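Local atomic coordinates of chloromuconate cycloisomerase (Rhodococcus opacus, PDB entry 4M0X), a protein that belongs to the enolase superfamily of metal-dependent enzymes, pairing an enolase-type N-terminal domain with a TIM-barrel-like domain that holds a manganese ion. Residues R280-A285 against A311-T316; I270-S275 against S304-I309. All blocks are in the same frame, centred on the assembly; numbering follows the deposited sequence.

Contact 1 of 2, residues R280-A285 against A311-T316; sequences RAREIA and AQLYGT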
loop_
_atom_site.group_PDB
_atom_site.type_symbol
_atom_site.label_atom_id
_atom_site.label_comp_id
_atom_site.label_asym_id
_atom_site.label_seq_id
_atom_site.Cartn_x
_atom_site.Cartn_y
_atom_site.Cartn_z
ATOM N N ARG A 280 -22.281 -14.455 -18.077
ATOM C CA ARG A 280 -21.507 -14.110 -16.872
ATOM C C ARG A 280 -20.327 -15.045 -16.668
ATOM O O ARG A 280 -19.206 -14.581 -16.474
ATOM C CB ARG A 280 -22.380 -14.086 -15.620
ATOM C CG ARG A 280 -23.461 -13.029 -15.641
ATOM C CD ARG A 280 -22.830 -11.652 -15.717
ATOM N NE ARG A 280 -23.789 -10.601 -15.403
ATOM C CZ ARG A 280 -23.598 -9.299 -15.643
ATOM N NH1 ARG A 280 -22.464 -8.860 -16.199
ATOM N NH2 ARG A 280 -24.557 -8.429 -15.330
ATOM N N ALA A 281 -20.569 -16.358 -16.767
ATOM C CA ALA A 281 -19.462 -17.328 -16.737
ATOM C C ALA A 281 -18.341 -16.967 -17.725
ATOM O O ALA A 281 -17.186 -16.946 -17.300
ATOM C CB ALA A 281 -19.944 -18.756 -16.931
ATOM N N ARG A 282 -18.638 -16.668 -19.002
ATOM C CA ARG A 282 -17.559 -16.243 -19.900
ATOM C C ARG A 282 -16.881 -14.975 -19.418
ATOM O O ARG A 282 -15.656 -14.855 -19.533
ATOM C CB ARG A 282 -17.967 -16.071 -21.373
ATOM C CG ARG A 282 -17.296 -17.061 -22.315
ATOM C CD ARG A 282 -16.198 -16.553 -23.248
ATOM N NE ARG A 282 -14.920 -16.203 -22.615
ATOM C CZ ARG A 282 -13.814 -15.933 -23.323
ATOM N NH1 ARG A 282 -13.845 -16.000 -24.649
ATOM N NH2 ARG A 282 -12.671 -15.615 -22.728
ATOM N N GLU A 283 -17.658 -14.039 -18.884
ATOM C CA GLU A 283 -17.089 -12.774 -18.477
ATOM C C GLU A 283 -16.058 -13.029 -17.390
ATOM O O GLU A 283 -14.965 -12.493 -17.456
ATOM C CB GLU A 283 -18.164 -11.758 -18.050
ATOM C CG GLU A 283 -18.902 -11.114 -19.231
ATOM C CD GLU A 283 -20.058 -10.177 -18.816
ATOM O OE1 GLU A 283 -20.616 -9.428 -19.686
ATOM O OE2 GLU A 283 -20.403 -10.179 -17.601
ATOM N N ILE A 284 -16.390 -13.875 -16.415
ATOM C CA ILE A 284 -15.435 -14.279 -15.369
ATOM C C ILE A 284 -14.168 -14.878 -15.975
ATOM O O ILE A 284 -13.052 -14.585 -15.545
ATOM C CB ILE A 284 -16.061 -15.231 -14.326
ATOM C CG1 ILE A 284 -17.166 -14.516 -13.552
ATOM C CG2 ILE A 284 -15.038 -15.755 -13.336
ATOM C CD1 ILE A 284 -18.044 -15.460 -12.757
ATOM N N ALA A 285 -14.334 -15.664 -17.015
ATOM C CA ALA A 285 -13.187 -16.264 -17.635
ATOM C C ALA A 285 -12.411 -15.185 -18.393
ATOM O O ALA A 285 -11.172 -15.217 -18.442
ATOM C CB ALA A 285 -13.608 -17.411 -18.552
ATOM N N ALA A 311 -20.043 -27.815 -21.402
ATOM C CA ALA A 311 -19.009 -28.396 -22.257
ATOM C C ALA A 311 -18.719 -27.478 -23.448
ATOM O O ALA A 311 -17.561 -27.266 -23.831
ATOM C CB ALA A 311 -19.407 -29.790 -22.723
ATOM N N GLN A 312 -19.775 -26.909 -24.013
ATOM C CA GLN A 312 -19.604 -25.983 -25.119
ATOM C C GLN A 312 -18.869 -24.719 -24.657
ATOM O O GLN A 312 -17.889 -24.307 -25.278
ATOM C CB GLN A 312 -20.938 -25.671 -25.794
ATOM C CG GLN A 312 -21.315 -26.703 -26.835
ATOM C CD GLN A 312 -22.654 -26.438 -27.482
ATOM O OE1 GLN A 312 -23.010 -25.289 -27.766
ATOM N NE2 GLN A 312 -23.407 -27.500 -27.723
ATOM N N LEU A 313 -19.332 -24.121 -23.563
ATOM C CA LEU A 313 -18.628 -22.990 -22.955
ATOM C C LEU A 313 -17.126 -23.265 -22.884
ATOM O O LEU A 313 -16.308 -22.535 -23.476
ATOM C CB LEU A 313 -19.170 -22.711 -21.551
ATOM C CG LEU A 313 -18.387 -21.676 -20.747
ATOM C CD1 LEU A 313 -18.461 -20.309 -21.425
ATOM C CD2 LEU A 313 -18.928 -21.587 -19.336
ATOM N N TYR A 314 -16.783 -24.347 -22.173
ATOM C CA TYR A 314 -15.399 -24.722 -21.913
ATOM C C TYR A 314 -14.638 -24.927 -23.216
ATOM O O TYR A 314 -13.471 -24.586 -23.306
ATOM C CB TYR A 314 -15.326 -25.960 -21.028
ATOM C CG TYR A 314 -16.093 -25.888 -19.708
ATOM C CD1 TYR A 314 -16.629 -24.685 -19.249
ATOM C CD2 TYR A 314 -16.239 -27.025 -18.889
ATOM C CE1 TYR A 314 -17.314 -24.613 -18.045
ATOM C CE2 TYR A 314 -16.929 -26.952 -17.673
ATOM C CZ TYR A 314 -17.468 -25.740 -17.263
ATOM O OH TYR A 314 -18.159 -25.611 -16.068
ATOM N N GLY A 315 -15.298 -25.463 -24.231
ATOM C CA GLY A 315 -14.697 -25.541 -25.553
ATOM C C GLY A 315 -14.502 -24.192 -26.270
ATOM O O GLY A 315 -13.645 -24.086 -27.169
ATOM N N THR A 316 -15.289 -23.168 -25.926
ATOM C CA THR A 316 -15.046 -21.872 -26.534
ATOM C C THR A 316 -13.914 -21.155 -25.824
ATOM O O THR A 316 -13.325 -20.255 -26.360
ATOM C CB THR A 316 -16.285 -20.922 -26.599
ATOM O OG1 THR A 316 -16.552 -20.341 -25.322
ATOM C CG2 THR A 316 -17.538 -21.612 -27.124
HETATM O O HOH W 1 -14.833 -17.644 -26.543
#
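Ala281 and Arg282 meet Leu313 and Thr316 in a sparse, buried packing of two neighbouring outer helices of the barrel-like domain, helices 278-291 and 304-316. The two axes run in nearly the same direction, 30° apart, but come no closer than 11.0 Å over these short segments, so side chains have to bridge the gap. Leu313 does most of this. With CG anti to the backbone N (chi1 172°), its fork opens toward the other helix: Leu313 CD2 lies 3.9 Å from Ala281 CB, and Leu313 CD1 3.6 Å from Arg282 CG. The Arg282 chain, bent at chi2 and chi3, then passes Thr316, with Arg282 CD 4.3 Å from Thr316 OG1. Thr316 OG1 is turned back on its own helix and donates to Leu313 O over 2.9 Å, in the carbonyl plane and on a lone pair. Leu313 O also accepts from Thr316 N. A water joins the guanidinium of Arg282 to the last residue of helix 304-316, donating to Thr316 O at 3.0 Å and accepting a weak bond from Arg282 NH1. The same Thr316 O also takes a hydrogen bond from Arg131. The direct contact is thus apolar, Leu313 methyls against Ala281 CB and an Arg282 methylene, and the polar connection runs through one water, weakly held on the Arg282 side.

Contact 2 of 2, residues I270-S275 against S304-I309; sequences IKIPKS and SVMGAI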
loop_
_atom_site.group_PDB
_atom_site.type_symbol
_atom_site.label_atom_id
_atom_site.label_comp_id
_atom_site.label_asym_id
_atom_site.label_seq_id
_atom_site.Cartn_x
_atom_site.Cartn_y
_atom_site.Cartn_z
ATOM N N ILE A 270 -14.423 -22.249 -13.225
ATOM C CA ILE A 270 -15.534 -21.682 -13.970
ATOM C C ILE A 270 -16.717 -22.659 -14.019
ATOM O O ILE A 270 -16.527 -23.858 -14.246
ATOM C CB ILE A 270 -15.086 -21.290 -15.385
ATOM C CG1 ILE A 270 -13.846 -20.388 -15.323
ATOM C CG2 ILE A 270 -16.239 -20.650 -16.155
ATOM C CD1 ILE A 270 -14.094 -18.982 -14.813
ATOM N N LYS A 271 -17.932 -22.150 -13.790
ATOM C CA LYS A 271 -19.141 -22.980 -13.665
ATOM C C LYS A 271 -20.305 -22.084 -13.958
ATOM O O LYS A 271 -20.352 -21.001 -13.404
ATOM C CB LYS A 271 -19.345 -23.460 -12.234
ATOM C CG LYS A 271 -18.466 -24.576 -11.720
ATOM C CD LYS A 271 -19.121 -25.217 -10.494
ATOM C CE LYS A 271 -18.583 -24.676 -9.179
ATOM N NZ LYS A 271 -17.692 -25.656 -8.496
ATOM N N ILE A 272 -21.252 -22.539 -14.780
ATOM C CA ILE A 272 -22.396 -21.719 -15.149
ATOM C C ILE A 272 -23.394 -21.400 -14.012
ATOM O O ILE A 272 -23.628 -20.225 -13.727
ATOM C CB ILE A 272 -23.106 -22.246 -16.409
ATOM C CG1 ILE A 272 -22.199 -22.060 -17.609
ATOM C CG2 ILE A 272 -24.397 -21.479 -16.674
ATOM C CD1 ILE A 272 -22.812 -22.510 -18.909
ATOM N N PRO A 273 -23.962 -22.431 -13.346
ATOM C CA PRO A 273 -24.998 -22.202 -12.327
ATOM C C PRO A 273 -24.613 -21.119 -11.319
ATOM O O PRO A 273 -25.346 -20.171 -11.084
ATOM C CB PRO A 273 -25.074 -23.551 -11.603
ATOM C CG PRO A 273 -24.564 -24.538 -12.574
ATOM C CD PRO A 273 -23.466 -23.817 -13.289
ATOM N N LYS A 274 -23.441 -21.277 -10.742
ATOM C CA LYS A 274 -22.953 -20.398 -9.709
ATOM C C LYS A 274 -22.737 -18.922 -10.147
ATOM O O LYS A 274 -22.703 -18.031 -9.294
ATOM C CB LYS A 274 -21.732 -21.068 -9.068
ATOM C CG LYS A 274 -20.487 -20.254 -8.876
ATOM C CD LYS A 274 -19.318 -20.813 -9.667
ATOM C CE LYS A 274 -18.046 -20.516 -8.884
ATOM N NZ LYS A 274 -16.766 -20.691 -9.609
ATOM N N SER A 275 -22.631 -18.679 -11.458
ATOM C CA SER A 275 -22.395 -17.333 -12.019
ATOM C C SER A 275 -23.674 -16.759 -12.529
ATOM O O SER A 275 -23.683 -15.638 -13.047
ATOM C CB SER A 275 -21.466 -17.356 -13.231
ATOM O OG SER A 275 -20.379 -18.229 -13.045
ATOM N N SER A 304 -26.637 -34.116 -17.805
ATOM C CA SER A 304 -26.212 -33.800 -19.163
ATOM C C SER A 304 -26.818 -32.528 -19.739
ATOM O O SER A 304 -26.244 -31.958 -20.669
ATOM C CB SER A 304 -26.432 -34.973 -20.089
ATOM O OG SER A 304 -25.443 -35.950 -19.809
ATOM N N VAL A 305 -27.943 -32.069 -19.184
ATOM C CA VAL A 305 -28.549 -30.820 -19.656
ATOM C C VAL A 305 -27.624 -29.590 -19.488
ATOM O O VAL A 305 -27.288 -28.932 -20.488
ATOM C CB VAL A 305 -29.927 -30.555 -19.017
ATOM C CG1 VAL A 305 -30.549 -29.255 -19.553
ATOM C CG2 VAL A 305 -30.853 -31.744 -19.229
ATOM N N MET A 306 -27.219 -29.286 -18.248
ATOM C CA MET A 306 -26.268 -28.201 -17.950
ATOM C C MET A 306 -24.829 -28.577 -18.372
ATOM O O MET A 306 -24.068 -27.728 -18.867
ATOM C CB MET A 306 -26.341 -27.819 -16.451
ATOM C CG MET A 306 -25.285 -26.832 -15.916
ATOM S SD MET A 306 -25.351 -25.147 -16.573
ATOM C CE MET A 306 -26.995 -24.585 -16.102
ATOM N N GLY A 307 -24.486 -29.856 -18.193
ATOM C CA GLY A 307 -23.193 -30.385 -18.605
ATOM C C GLY A 307 -22.883 -30.132 -20.067
ATOM O O GLY A 307 -21.777 -29.680 -20.402
ATOM N N ALA A 308 -23.853 -30.419 -20.936
ATOM C CA ALA A 308 -23.754 -30.063 -22.365
ATOM C C ALA A 308 -23.484 -28.559 -22.657
ATOM O O ALA A 308 -22.591 -28.260 -23.433
ATOM C CB ALA A 308 -24.967 -30.562 -23.140
ATOM N N ILE A 309 -24.221 -27.625 -22.056
ATOM C CA ILE A 309 -23.993 -26.207 -22.377
ATOM C C ILE A 309 -22.635 -25.801 -21.815
ATOM O O ILE A 309 -21.841 -25.171 -22.507
ATOM C CB ILE A 309 -25.183 -25.246 -22.004
ATOM C CG1 ILE A 309 -24.922 -23.818 -22.436
ATOM C CG2 ILE A 309 -25.489 -25.194 -20.508
ATOM C CD1 ILE A 309 -24.445 -23.675 -23.863
#
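Met306 and Ile309 of helix 304-316 pack against Ile272 and Pro273, which lie in the short, weakly bonded helical turn that follows strand 267-270. The contact therefore joins the C-terminal end of one barrel strand to the start of an outer helix, whose Val305 packs on strand 45-51 of the N-terminal domain. Met306 carries the contact. Its chain leaves with CG anti to the backbone N and then bends at chi2 (66°) and chi3 (60°), which lays the thioether across Ile272. Met306 SD sits 3.7 Å from Ile272 CB and 3.8 Å from Ile272 CG2, and Met306 CE follows at 4.1 Å from Ile272 CG2. On the proline ring, Pro273 CD is 4.0 Å from Met306 SD. The sulfur, near both Ile272 CB and Pro273 CD, is shared between two apolar neighbours. Pro273 CG also comes within 4.1 Å of Met306 CG. Further along the helix Ile309 presents its CG2 branch to the end of Ile272, with Ile309 CG2 4.1 Å from Ile272 CD1 and the two side chains crossing at about a right angle. Thr109 of helix 101-118 lies alongside and touches Ile272, Met306 and Ile309 alike. Within 270-275 the turn is closed by Ser275 OG, which donates to Lys271 O at 2.8 Å with a C=O...donor angle of 160°. No hydrogen bond joins the two segments; the buried interface is held by dispersion and the hydrophobic effect, with Met306 fitting its bent chain to the surface of the turn.

Helix 304-316 serves both contacts, its first half in contact 2 and its last half in contact 1, and the centres of the two lie about 9 Å apart. Their first segments lie on helices that follow each other in the chain. Ile284 CG2 of contact 1 packs 3.7 Å from Ile270 CD1 of contact 2. A probable hydrogen bond of 3.0 Å joins Tyr314 OH to Ile270 O, and Ala298 O is a second carbonyl partner of the same hydroxyl. In contact 2 the side chain of Pro273 is about 12 Å from the manganese ion held by Asp196, Glu222 and Asp247, and Lys271 forms a salt bridge with Asp247. Contact 1 instead borders a second subunit, where Arg280 pairs with Glu289 of that chain.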